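Local coordinates for mandelate racemase / muconate lactonizing enzyme, C-terminal domain protein (Pseudovibrio sp. JE062, PDB 4JHM) that is of unknown function but belongs to the enolase superfamily, in which a smaller N-terminal domain packs against a TIM-type barrel domain, at residues G52-Y57 and K104-I109; E222-D227 and L242-H247; D268-A273 and E297-G302; Q281-F286 and L315-C320. One frame throughout, in Å; residues are numbered along the deposited sequence.

All four contacts are buried. The centre of contact 3 lies about 5 Å from the centre of the chain and that of contact 2 about 15 Å. Contact 1 alone belongs to the N-terminal domain and is mostly carbon packing of helix on strand. Contacts 2 and 3 lie in the barrel wall, where backbone bonds join neighbouring segments and polar side chains meet. S245 of contact 2 reaches D268 of contact 3. Contact 4 lies in the outer layer and mixes rings with amides. It touches contact 3 through L282 on Q271 and A273, and C320 beside E297; helix 279-291 also connects the two segments of contact 3. A273 brings contact 3 up to S105 of contact 1.

Contact 1: G52-Y57 and K104-I109; sequences GATMSY and KSPIDI
T54 turns carbon to P106 and oxygen to the barrel domain: its OG1 hydrogen-bonds the backbone O of T274. The contact sets a helix on a strand that is outermost, within this chain, in the four-stranded antiparallel sheet of the N-terminal domain. The strand is 50-58 and the helix is 100-119. The short segments run nearly antiparallel, at 158°, with their axes 6.1 Å apart at the closest point. No hydrogen bond joins them, so carbon packing does most of the work.

P106 is the centre of the contact. Its ring points at the strand, with CB above the peptide between G52 and A53 and 3.5 Å from A53 N. Farther along the strand, P106 CG meets T54 CB at 3.7 Å, and the methyl CG2 of T54 is equally near. With chi1 at -166°, the T54 hydroxyl lies opposite its own backbone N, which leaves the methyl on the proline side. V40 of the adjoining strand 34-44 also touches P106, so the ring bridges two strands.

P106 has no backbone N-H, and the helix is kinked here. The next regular bond in this segment runs from I109 N to S105 O. At the G52 end the two backbones come very close, because G52 has no side chain to hold them apart. The CA atoms of G52 and P106 are 4.2 Å apart. I109 adds its CG2 branch, 4.0 Å from G52 CA. On the same glycine, the CA-H points almost straight at P106 O, with CA and O 3.4 Å apart and 169° at the hydrogen.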
loop_
_atom_site.group_PDB
_atom_site.type_symbol
_atom_site.label_atom_id
_atom_site.label_comp_id
_atom_site.label_asym_id
_atom_site.label_seq_id
_atom_site.Cartn_x
_atom_site.Cartn_y
_atom_site.Cartn_z
ATOM N N GLY A 52 1.530 -1.132 45.968
ATOM C CA GLY A 52 1.277 -1.586 44.606
ATOM C C GLY A 52 1.039 -3.078 44.647
ATOM O O GLY A 52 1.367 -3.726 45.638
ATOM N N ALA A 53 0.470 -3.627 43.580
ATOM C CA ALA A 53 0.108 -5.037 43.565
ATOM C C ALA A 53 -0.124 -5.553 42.157
ATOM O O ALA A 53 -0.638 -4.836 41.301
ATOM C CB ALA A 53 -1.145 -5.258 44.396
ATOM N N THR A 54 0.256 -6.803 41.924
ATOM C CA THR A 54 -0.102 -7.484 40.692
ATOM C C THR A 54 -0.561 -8.907 40.998
ATOM O O THR A 54 -0.090 -9.549 41.938
ATOM C CB THR A 54 1.056 -7.519 39.676
ATOM O OG1 THR A 54 0.548 -7.898 38.391
ATOM C CG2 THR A 54 2.132 -8.509 40.109
HETATM N N MSE A 55 -1.480 -9.391 40.174
HETATM C CA MSE A 55 -2.162 -10.641 40.423
HETATM C C MSE A 55 -1.558 -11.742 39.611
HETATM O O MSE A 55 -1.173 -11.530 38.463
HETATM C CB MSE A 55 -3.592 -10.395 39.981
HETATM C CG MSE A 55 -4.539 -11.441 40.530
HETATM SE SE MSE A 55 -6.316 -11.126 39.750
HETATM C CE MSE A 55 -5.974 -11.648 37.880
ATOM N N SER A 56 -1.458 -12.928 40.204
ATOM C CA SER A 56 -1.045 -14.125 39.477
ATOM C C SER A 56 -2.189 -15.132 39.486
ATOM O O SER A 56 -3.007 -15.143 40.404
ATOM C CB SER A 56 0.184 -14.761 40.127
ATOM O OG SER A 56 1.167 -13.795 40.439
ATOM N N TYR A 57 -2.245 -15.978 38.466
ATOM C CA TYR A 57 -3.204 -17.077 38.442
ATOM C C TYR A 57 -2.509 -18.335 37.939
ATOM O O TYR A 57 -2.150 -18.432 36.768
ATOM C CB TYR A 57 -4.423 -16.727 37.580
ATOM C CG TYR A 57 -4.122 -15.753 36.469
ATOM C CD1 TYR A 57 -4.185 -14.387 36.687
ATOM C CD2 TYR A 57 -3.766 -16.200 35.206
ATOM C CE1 TYR A 57 -3.899 -13.491 35.677
ATOM C CE2 TYR A 57 -3.478 -15.312 34.187
ATOM C CZ TYR A 57 -3.546 -13.958 34.426
ATOM O OH TYR A 57 -3.263 -13.070 33.412
ATOM N N LYS A 104 7.160 -5.795 37.546
ATOM C CA LYS A 104 7.660 -4.446 37.809
ATOM C C LYS A 104 6.537 -3.429 38.013
ATOM O O LYS A 104 6.757 -2.368 38.600
ATOM C CB LYS A 104 8.563 -3.990 36.661
ATOM C CG LYS A 104 9.787 -4.870 36.451
ATOM C CD LYS A 104 10.425 -4.637 35.088
ATOM C CE LYS A 104 11.619 -5.551 34.873
ATOM N NZ LYS A 104 12.208 -5.391 33.514
ATOM N N SER A 105 5.337 -3.759 37.545
ATOM C CA SER A 105 4.205 -2.837 37.606
ATOM C C SER A 105 3.875 -2.364 39.022
ATOM O O SER A 105 3.588 -1.188 39.228
ATOM C CB SER A 105 2.966 -3.466 36.963
ATOM O OG SER A 105 3.140 -3.606 35.559
ATOM N N PRO A 106 3.917 -3.271 40.009
ATOM C CA PRO A 106 3.578 -2.855 41.375
ATOM C C PRO A 106 4.553 -1.835 41.976
ATOM O O PRO A 106 4.153 -1.006 42.792
ATOM C CB PRO A 106 3.625 -4.166 42.170
ATOM C CG PRO A 106 3.562 -5.258 41.157
ATOM C CD PRO A 106 4.216 -4.709 39.927
ATOM N N ILE A 107 5.820 -1.897 41.579
ATOM C CA ILE A 107 6.818 -0.981 42.119
ATOM C C ILE A 107 6.565 0.424 41.586
ATOM O O ILE A 107 6.553 1.386 42.345
ATOM C CB ILE A 107 8.256 -1.414 41.762
ATOM C CG1 ILE A 107 8.513 -2.853 42.222
ATOM C CG2 ILE A 107 9.269 -0.469 42.395
ATOM C CD1 ILE A 107 9.694 -3.514 41.545
ATOM N N ASP A 108 6.361 0.546 40.279
ATOM C CA ASP A 108 6.040 1.842 39.690
ATOM C C ASP A 108 4.777 2.396 40.339
ATOM O O ASP A 108 4.719 3.564 40.725
ATOM C CB ASP A 108 5.844 1.716 38.177
ATOM C CG ASP A 108 5.233 2.965 37.557
ATOM O OD1 ASP A 108 3.997 3.136 37.652
ATOM O OD2 ASP A 108 5.988 3.770 36.964
ATOM N N ILE A 109 3.774 1.538 40.467
ATOM C CA ILE A 109 2.488 1.929 41.016
ATOM C C ILE A 109 2.641 2.444 42.442
ATOM O O ILE A 109 2.052 3.460 42.815
ATOM C CB ILE A 109 1.499 0.749 40.983
ATOM C CG1 ILE A 109 1.074 0.464 39.541
ATOM C CG2 ILE A 109 0.274 1.050 41.835
ATOM C CD1 ILE A 109 0.465 -0.904 39.336
#

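Contact 2: E222-D227 and L242-H247; sequences EAPVSD and LEISSH
E222 and S245 form a parallel beta bridge between strands 220-222 and 243-245, two neighbouring strands of the barrel. Just past the bridge the packing is tight. A223 N gives a nearly straight bond to S245 O, 2.8 Å and 172°. P224 closes the same side, its CG 4.0 Å from I244 CG2. The E222 chain is extended, with CG 3.6 Å from S246 O, and its OE1 goes on to a salt bridge with K165.

The imidazole side is looser. H247 is partly exposed, and its ring leads away from segment 222-227. A223 CB touches only the base of this residue, 3.8 Å from H247 CB, and sits near the plane of the ring at its edge.

The buried D227 holds the backbone instead. H247 N is shared between the two carboxylate oxygens, 3.2 Å from D227 OD1 and 3.2 Å from D227 OD2, each through its syn lone pair. The carboxylate and imidazole planes are 70° apart. In this superfamily the active site lies at the C-terminal ends of the barrel strands. The D227 carboxylate thus holds the backbone N of H247, just past strand 243-245, and does not grip its imidazole.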
loop_
_atom_site.group_PDB
_atom_site.type_symbol
_atom_site.label_atom_id
_atom_site.label_comp_id
_atom_site.label_asym_id
_atom_site.label_seq_id
_atom_site.Cartn_x
_atom_site.Cartn_y
_atom_site.Cartn_z
ATOM N N GLU A 222 -14.291 -9.580 23.165
ATOM C CA GLU A 222 -12.944 -9.459 23.704
ATOM C C GLU A 222 -12.138 -10.731 23.459
ATOM O O GLU A 222 -12.590 -11.832 23.766
ATOM C CB GLU A 222 -13.007 -9.138 25.207
ATOM C CG GLU A 222 -11.706 -9.376 25.959
ATOM C CD GLU A 222 -11.777 -8.953 27.414
ATOM O OE1 GLU A 222 -12.500 -7.978 27.725
ATOM O OE2 GLU A 222 -11.101 -9.600 28.246
ATOM N N ALA A 223 -10.942 -10.575 22.902
ATOM C CA ALA A 223 -10.027 -11.698 22.732
ATOM C C ALA A 223 -10.655 -12.807 21.888
ATOM O O ALA A 223 -10.824 -13.927 22.364
ATOM C CB ALA A 223 -9.616 -12.243 24.092
ATOM N N PRO A 224 -11.011 -12.493 20.635
ATOM C CA PRO A 224 -11.619 -13.490 19.758
ATOM C C PRO A 224 -10.664 -14.638 19.472
ATOM O O PRO A 224 -11.048 -15.801 19.586
ATOM C CB PRO A 224 -11.929 -12.706 18.479
ATOM C CG PRO A 224 -11.068 -11.484 18.533
ATOM C CD PRO A 224 -10.876 -11.179 19.987
ATOM N N VAL A 225 -9.426 -14.304 19.122
ATOM C CA VAL A 225 -8.389 -15.297 18.854
ATOM C C VAL A 225 -7.061 -14.867 19.491
ATOM O O VAL A 225 -7.009 -13.906 20.271
ATOM C CB VAL A 225 -8.206 -15.512 17.341
ATOM C CG1 VAL A 225 -9.430 -16.188 16.752
ATOM C CG2 VAL A 225 -7.956 -14.194 16.630
ATOM N N SER A 226 -5.990 -15.586 19.174
ATOM C CA SER A 226 -4.672 -15.227 19.674
ATOM C C SER A 226 -4.360 -13.786 19.319
ATOM O O SER A 226 -4.520 -13.382 18.172
ATOM C CB SER A 226 -3.606 -16.123 19.061
ATOM O OG SER A 226 -2.320 -15.563 19.247
ATOM N N ASP A 227 -3.898 -13.022 20.301
ATOM C CA ASP A 227 -3.573 -11.616 20.091
ATOM C C ASP A 227 -2.533 -11.415 18.998
ATOM O O ASP A 227 -2.415 -10.319 18.452
ATOM C CB ASP A 227 -3.043 -10.989 21.381
ATOM C CG ASP A 227 -4.140 -10.549 22.300
ATOM O OD1 ASP A 227 -5.269 -11.070 22.166
ATOM O OD2 ASP A 227 -3.870 -9.680 23.158
ATOM N N LEU A 242 -18.754 -4.157 15.131
ATOM C CA LEU A 242 -18.650 -4.572 16.517
ATOM C C LEU A 242 -17.278 -4.209 17.076
ATOM O O LEU A 242 -16.255 -4.448 16.432
ATOM C CB LEU A 242 -18.857 -6.084 16.601
ATOM C CG LEU A 242 -18.819 -6.730 17.982
ATOM C CD1 LEU A 242 -20.075 -6.373 18.755
ATOM C CD2 LEU A 242 -18.671 -8.238 17.848
ATOM N N GLU A 243 -17.256 -3.637 18.276
ATOM C CA GLU A 243 -15.996 -3.343 18.953
ATOM C C GLU A 243 -15.213 -4.639 19.187
ATOM O O GLU A 243 -15.723 -5.573 19.807
ATOM C CB GLU A 243 -16.266 -2.631 20.286
ATOM C CG GLU A 243 -15.023 -2.225 21.073
ATOM C CD GLU A 243 -15.352 -1.362 22.284
ATOM O OE1 GLU A 243 -16.543 -1.029 22.469
ATOM O OE2 GLU A 243 -14.424 -1.017 23.051
ATOM N N ILE A 244 -13.985 -4.696 18.674
ATOM C CA ILE A 244 -13.123 -5.862 18.860
ATOM C C ILE A 244 -11.947 -5.491 19.753
ATOM O O ILE A 244 -11.179 -4.586 19.423
ATOM C CB ILE A 244 -12.582 -6.377 17.515
ATOM C CG1 ILE A 244 -13.733 -6.644 16.542
ATOM C CG2 ILE A 244 -11.750 -7.632 17.717
ATOM C CD1 ILE A 244 -14.791 -7.584 17.072
ATOM N N SER A 245 -11.805 -6.190 20.877
ATOM C CA SER A 245 -10.795 -5.839 21.868
ATOM C C SER A 245 -9.779 -6.960 22.062
ATOM O O SER A 245 -10.081 -8.121 21.820
ATOM C CB SER A 245 -11.466 -5.513 23.197
ATOM O OG SER A 245 -10.674 -4.619 23.956
ATOM N N SER A 246 -8.570 -6.607 22.497
ATOM C CA SER A 246 -7.515 -7.603 22.709
ATOM C C SER A 246 -7.718 -8.327 24.032
ATOM O O SER A 246 -8.621 -7.992 24.798
ATOM C CB SER A 246 -6.127 -6.949 22.687
ATOM O OG SER A 246 -5.882 -6.196 23.868
ATOM N N HIS A 247 -6.876 -9.322 24.293
ATOM C CA HIS A 247 -6.901 -10.044 25.558
ATOM C C HIS A 247 -6.307 -9.170 26.658
ATOM O O HIS A 247 -6.622 -9.339 27.834
ATOM C CB HIS A 247 -6.125 -11.357 25.431
ATOM C CG HIS A 247 -5.942 -12.081 26.728
ATOM N ND1 HIS A 247 -6.832 -13.026 27.184
ATOM C CD2 HIS A 247 -4.966 -12.001 27.662
ATOM C CE1 HIS A 247 -6.416 -13.494 28.347
ATOM N NE2 HIS A 247 -5.286 -12.888 28.661
#

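Contact 3: D268-A273 and E297-G302; sequences DVRQDA and EIQSMG
R270 reaches across E297 and Q299, and its side chain can be followed over the backbone of E297 to the S245 hydroxyl. CB is 3.7 Å from E297 O. CG keeps the same distance from that oxygen. CD passes Q299, 4.0 Å from its NE2. The chain then bends, chi3 -45°, and brings the guanidinium back over E297. E297 O now lies over one face of the guanidinium, 3.5 Å from R270 NH1, but the angle is too poor for a hydrogen bond. NH2 rests 4.0 Å from E297 CB and hydrogen-bonds S245 OG. Its ion pair with E222 is long and weak. E297 turns its own carboxylate away, to the backbone N of N321 and of F322.

A backbone hydrogen bond joins the segments farther on. Q299 N points almost straight at Q271 O, 3.1 Å and 178°, but approaches from above the carbonyl plane. The Q299 amide is held separately, with OE1 accepting a bond from N249 ND2.

D272 crosses Q299 at about a right angle, the carboxylate and amide planes 79° apart. D272 OD1 is bonded to N310 ND2 and to the backbone N of T274, which ties the carboxylate to helix 304-316.

Segments 268-273 and 297-302 run side by side in the same direction, connected through helix 279-291. They continue the wall between strands 243-245 and 323-326, as expected of adjacent positions in a TIM-type barrel.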
loop_
_atom_site.group_PDB
_atom_site.type_symbol
_atom_site.label_atom_id
_atom_site.label_comp_id
_atom_site.label_asym_id
_atom_site.label_seq_id
_atom_site.Cartn_x
_atom_site.Cartn_y
_atom_site.Cartn_z
ATOM N N ASP A 268 -10.425 -0.736 20.196
ATOM C CA ASP A 268 -10.012 -0.033 21.408
ATOM C C ASP A 268 -8.629 -0.527 21.788
ATOM O O ASP A 268 -7.980 -1.229 21.011
ATOM C CB ASP A 268 -10.998 -0.281 22.555
ATOM C CG ASP A 268 -11.144 -1.757 22.911
ATOM O OD1 ASP A 268 -10.156 -2.519 22.798
ATOM O OD2 ASP A 268 -12.259 -2.155 23.316
ATOM N N VAL A 269 -8.161 -0.157 22.972
ATOM C CA VAL A 269 -6.958 -0.777 23.505
ATOM C C VAL A 269 -7.244 -1.202 24.927
ATOM O O VAL A 269 -7.951 -0.515 25.661
ATOM C CB VAL A 269 -5.710 0.129 23.396
ATOM C CG1 VAL A 269 -6.094 1.529 22.959
ATOM C CG2 VAL A 269 -4.919 0.144 24.700
ATOM N N ARG A 270 -6.718 -2.359 25.298
ATOM C CA ARG A 270 -7.006 -2.942 26.591
ATOM C C ARG A 270 -5.701 -3.247 27.292
ATOM O O ARG A 270 -4.929 -4.089 26.847
ATOM C CB ARG A 270 -7.837 -4.208 26.428
ATOM C CG ARG A 270 -7.921 -5.065 27.682
ATOM C CD ARG A 270 -8.780 -6.291 27.426
ATOM N NE ARG A 270 -9.985 -5.897 26.705
ATOM C CZ ARG A 270 -11.041 -5.338 27.279
ATOM N NH1 ARG A 270 -11.049 -5.128 28.588
ATOM N NH2 ARG A 270 -12.089 -4.988 26.545
ATOM N N GLN A 271 -5.461 -2.539 28.385
ATOM C CA GLN A 271 -4.252 -2.712 29.156
ATOM C C GLN A 271 -4.615 -2.776 30.616
ATOM O O GLN A 271 -5.706 -2.379 31.016
ATOM C CB GLN A 271 -3.305 -1.541 28.942
ATOM C CG GLN A 271 -2.784 -1.410 27.527
ATOM C CD GLN A 271 -1.654 -2.368 27.241
ATOM O OE1 GLN A 271 -1.863 -3.574 27.139
ATOM N NE2 GLN A 271 -0.442 -1.833 27.104
ATOM N N ASP A 272 -3.677 -3.279 31.405
ATOM C CA ASP A 272 -3.814 -3.345 32.841
ATOM C C ASP A 272 -2.576 -2.667 33.400
ATOM O O ASP A 272 -1.456 -2.964 32.982
ATOM C CB ASP A 272 -3.895 -4.806 33.286
ATOM C CG ASP A 272 -4.227 -4.960 34.754
ATOM O OD1 ASP A 272 -4.109 -3.974 35.510
ATOM O OD2 ASP A 272 -4.606 -6.081 35.151
ATOM N N ALA A 273 -2.777 -1.736 34.321
ATOM C CA ALA A 273 -1.669 -1.004 34.901
ATOM C C ALA A 273 -0.720 -1.959 35.612
ATOM O O ALA A 273 0.483 -1.723 35.659
ATOM C CB ALA A 273 -2.187 0.049 35.866
ATOM N N GLU A 297 -10.231 0.534 27.276
ATOM C CA GLU A 297 -11.052 -0.174 28.250
ATOM C C GLU A 297 -10.156 -0.969 29.187
ATOM O O GLU A 297 -9.565 -1.969 28.791
ATOM C CB GLU A 297 -12.043 -1.096 27.542
ATOM C CG GLU A 297 -12.978 -0.360 26.598
ATOM C CD GLU A 297 -13.729 0.780 27.268
ATOM O OE1 GLU A 297 -14.087 0.639 28.455
ATOM O OE2 GLU A 297 -13.977 1.813 26.603
ATOM N N ILE A 298 -10.059 -0.513 30.432
ATOM C CA ILE A 298 -9.127 -1.084 31.398
ATOM C C ILE A 298 -9.486 -2.507 31.779
ATOM O O ILE A 298 -10.655 -2.867 31.909
ATOM C CB ILE A 298 -9.058 -0.256 32.706
ATOM C CG1 ILE A 298 -10.461 -0.015 33.272
ATOM C CG2 ILE A 298 -8.345 1.067 32.471
ATOM C CD1 ILE A 298 -10.478 0.720 34.595
ATOM N N GLN A 299 -8.455 -3.316 31.955
ATOM C CA GLN A 299 -8.610 -4.615 32.556
ATOM C C GLN A 299 -8.365 -4.443 34.046
ATOM O O GLN A 299 -7.233 -4.552 34.516
ATOM C CB GLN A 299 -7.614 -5.593 31.946
ATOM C CG GLN A 299 -7.501 -6.903 32.693
ATOM C CD GLN A 299 -7.202 -8.054 31.769
ATOM O OE1 GLN A 299 -6.178 -8.722 31.900
ATOM N NE2 GLN A 299 -8.093 -8.285 30.814
ATOM N N SER A 300 -9.430 -4.146 34.781
ATOM C CA SER A 300 -9.316 -3.876 36.210
ATOM C C SER A 300 -9.788 -5.057 37.044
ATOM O O SER A 300 -10.044 -4.911 38.227
ATOM C CB SER A 300 -10.128 -2.636 36.582
ATOM O OG SER A 300 -11.518 -2.918 36.599
HETATM N N MSE A 301 -9.900 -6.227 36.423
HETATM C CA MSE A 301 -10.280 -7.438 37.144
HETATM C C MSE A 301 -9.156 -7.869 38.041
HETATM O O MSE A 301 -8.045 -8.114 37.582
HETATM C CB MSE A 301 -10.605 -8.545 36.149
HETATM C CG MSE A 301 -10.049 -9.893 36.590
HETATM SE SE MSE A 301 -11.515 -11.199 36.662
HETATM C CE MSE A 301 -11.036 -12.278 35.079
ATOM N N GLY A 302 -9.433 -7.963 39.336
ATOM C CA GLY A 302 -8.427 -8.379 40.307
ATOM C C GLY A 302 -8.715 -7.870 41.706
ATOM O O GLY A 302 -9.854 -7.547 42.033
#

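Contact 4: Q281-F286 and L315-C320; sequences QLNKCF and LAHDNC
F286 and H317 lie with their rings nearly parallel, the planes 10° apart, but slid so far that they barely overlap. The centroids are 4.8 Å apart. F286 CB covers the centre of the imidazole: it sits 3.8 Å from the centroid of the H317 ring, almost on its normal, a CH-pi contact. In return, H317 CD2 sits over one face of the F286 ring. The contact joins helix 279-291 to the turn that follows helix 304-316, in the helical layer outside the barrel.

N283 meets H317 at the ring edge. Its CG is anti to the backbone N, chi1 -172°, and this carries the amide toward the histidine. H317 NE2 donates to N283 OD1 at 2.9 Å and 167°. The oxygen lies in the imidazole plane, but the donor comes from above the plane of the amide.

N319 meets F286 at the ring edge, its amide and the phenyl planes 65° apart. OD1 lies in the phenyl plane. ND2 donates to F286 O at 2.9 Å, and a weaker bond goes to K294 O. N319 is also the centre of an inverse gamma turn. Next to it, C320 CB packs 3.7 Å from F286 CE1.

The two asparagines therefore play complementary roles, one accepting and one donating. The N283 bond also places a proton on H317 NE2, which a neutral imidazole could probably supply.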
loop_
_atom_site.group_PDB
_atom_site.type_symbol
_atom_site.label_atom_id
_atom_site.label_comp_id
_atom_site.label_asym_id
_atom_site.label_seq_id
_atom_site.Cartn_x
_atom_site.Cartn_y
_atom_site.Cartn_z
ATOM N N GLN A 281 2.884 3.845 32.560
ATOM C CA GLN A 281 2.740 3.380 31.191
ATOM C C GLN A 281 1.285 3.346 30.750
ATOM O O GLN A 281 0.964 3.744 29.630
ATOM C CB GLN A 281 3.360 1.991 31.041
ATOM C CG GLN A 281 4.853 1.952 31.342
ATOM C CD GLN A 281 5.670 2.715 30.320
ATOM O OE1 GLN A 281 6.151 3.812 30.586
ATOM N NE2 GLN A 281 5.810 2.146 29.132
ATOM N N LEU A 282 0.402 2.856 31.614
ATOM C CA LEU A 282 -1.010 2.804 31.269
ATOM C C LEU A 282 -1.401 4.190 30.824
ATOM O O LEU A 282 -1.901 4.390 29.719
ATOM C CB LEU A 282 -1.866 2.391 32.464
ATOM C CG LEU A 282 -3.370 2.331 32.172
ATOM C CD1 LEU A 282 -3.678 1.242 31.153
ATOM C CD2 LEU A 282 -4.162 2.094 33.447
ATOM N N ASN A 283 -1.142 5.145 31.711
ATOM C CA ASN A 283 -1.423 6.548 31.476
ATOM C C ASN A 283 -1.091 6.978 30.051
ATOM O O ASN A 283 -1.882 7.651 29.393
ATOM C CB ASN A 283 -0.632 7.393 32.477
ATOM C CG ASN A 283 -1.006 8.857 32.425
ATOM O OD1 ASN A 283 -2.134 9.235 32.738
ATOM N ND2 ASN A 283 -0.058 9.691 32.030
ATOM N N LYS A 284 0.082 6.587 29.574
ATOM C CA LYS A 284 0.503 6.949 28.227
ATOM C C LYS A 284 -0.353 6.257 27.166
ATOM O O LYS A 284 -0.699 6.862 26.152
ATOM C CB LYS A 284 1.974 6.605 28.025
ATOM C CG LYS A 284 2.916 7.441 28.874
ATOM C CD LYS A 284 4.347 6.939 28.772
ATOM C CE LYS A 284 5.266 7.650 29.747
ATOM N NZ LYS A 284 6.564 6.935 29.855
ATOM N N CYS A 285 -0.698 4.996 27.405
ATOM C CA CYS A 285 -1.520 4.241 26.463
ATOM C C CYS A 285 -2.868 4.917 26.228
ATOM O O CYS A 285 -3.410 4.875 25.121
ATOM C CB CYS A 285 -1.718 2.808 26.952
ATOM S SG CYS A 285 -0.217 1.802 26.867
ATOM N N PHE A 286 -3.401 5.539 27.274
ATOM C CA PHE A 286 -4.604 6.357 27.151
ATOM C C PHE A 286 -4.361 7.474 26.153
ATOM O O PHE A 286 -5.121 7.649 25.195
ATOM C CB PHE A 286 -4.980 6.973 28.505
ATOM C CG PHE A 286 -6.032 6.205 29.257
ATOM C CD1 PHE A 286 -7.376 6.413 28.995
ATOM C CD2 PHE A 286 -5.681 5.291 30.229
ATOM C CE1 PHE A 286 -8.350 5.715 29.682
ATOM C CE2 PHE A 286 -6.651 4.596 30.922
ATOM C CZ PHE A 286 -7.988 4.809 30.652
ATOM N N LEU A 315 -10.206 7.549 35.521
ATOM C CA LEU A 315 -10.891 8.758 35.984
ATOM C C LEU A 315 -10.163 10.027 35.533
ATOM O O LEU A 315 -10.753 11.106 35.487
ATOM C CB LEU A 315 -11.044 8.741 37.507
ATOM C CG LEU A 315 -12.329 8.103 38.049
ATOM C CD1 LEU A 315 -12.798 6.923 37.212
ATOM C CD2 LEU A 315 -12.128 7.673 39.489
ATOM N N ALA A 316 -8.889 9.887 35.183
ATOM C CA ALA A 316 -8.080 11.022 34.757
ATOM C C ALA A 316 -8.291 11.364 33.280
ATOM O O ALA A 316 -7.964 12.462 32.843
ATOM C CB ALA A 316 -6.611 10.741 35.028
ATOM N N HIS A 317 -8.835 10.422 32.517
ATOM C CA HIS A 317 -9.086 10.631 31.093
ATOM C C HIS A 317 -10.555 10.367 30.770
ATOM O O HIS A 317 -11.294 9.846 31.602
ATOM C CB HIS A 317 -8.191 9.711 30.258
ATOM C CG HIS A 317 -6.730 9.841 30.566
ATOM N ND1 HIS A 317 -5.905 10.728 29.907
ATOM C CD2 HIS A 317 -5.945 9.194 31.461
ATOM C CE1 HIS A 317 -4.677 10.622 30.385
ATOM N NE2 HIS A 317 -4.675 9.697 31.328
ATOM N N ASP A 318 -10.976 10.728 29.562
ATOM C CA ASP A 318 -12.358 10.512 29.132
ATOM C C ASP A 318 -12.504 9.271 28.264
ATOM O O ASP A 318 -13.563 8.644 28.250
ATOM C CB ASP A 318 -12.867 11.719 28.350
ATOM C CG ASP A 318 -13.094 12.926 29.226
ATOM O OD1 ASP A 318 -13.807 12.788 30.241
ATOM O OD2 ASP A 318 -12.571 14.012 28.896
ATOM N N ASN A 319 -11.444 8.921 27.537
ATOM C CA ASN A 319 -11.508 7.823 26.576
ATOM C C ASN A 319 -11.450 6.444 27.235
ATOM O O ASN A 319 -10.415 5.784 27.243
ATOM C CB ASN A 319 -10.415 7.971 25.508
ATOM C CG ASN A 319 -9.019 8.109 26.093
ATOM O OD1 ASN A 319 -8.836 8.547 27.227
ATOM N ND2 ASN A 319 -8.018 7.742 25.304
ATOM N N CYS A 320 -12.587 6.035 27.788
ATOM C CA CYS A 320 -12.781 4.721 28.404
ATOM C C CYS A 320 -14.204 4.754 28.941
ATOM O O CYS A 320 -14.584 5.726 29.580
ATOM C CB CYS A 320 -11.783 4.460 29.541
ATOM S SG CYS A 320 -12.163 3.020 30.594
#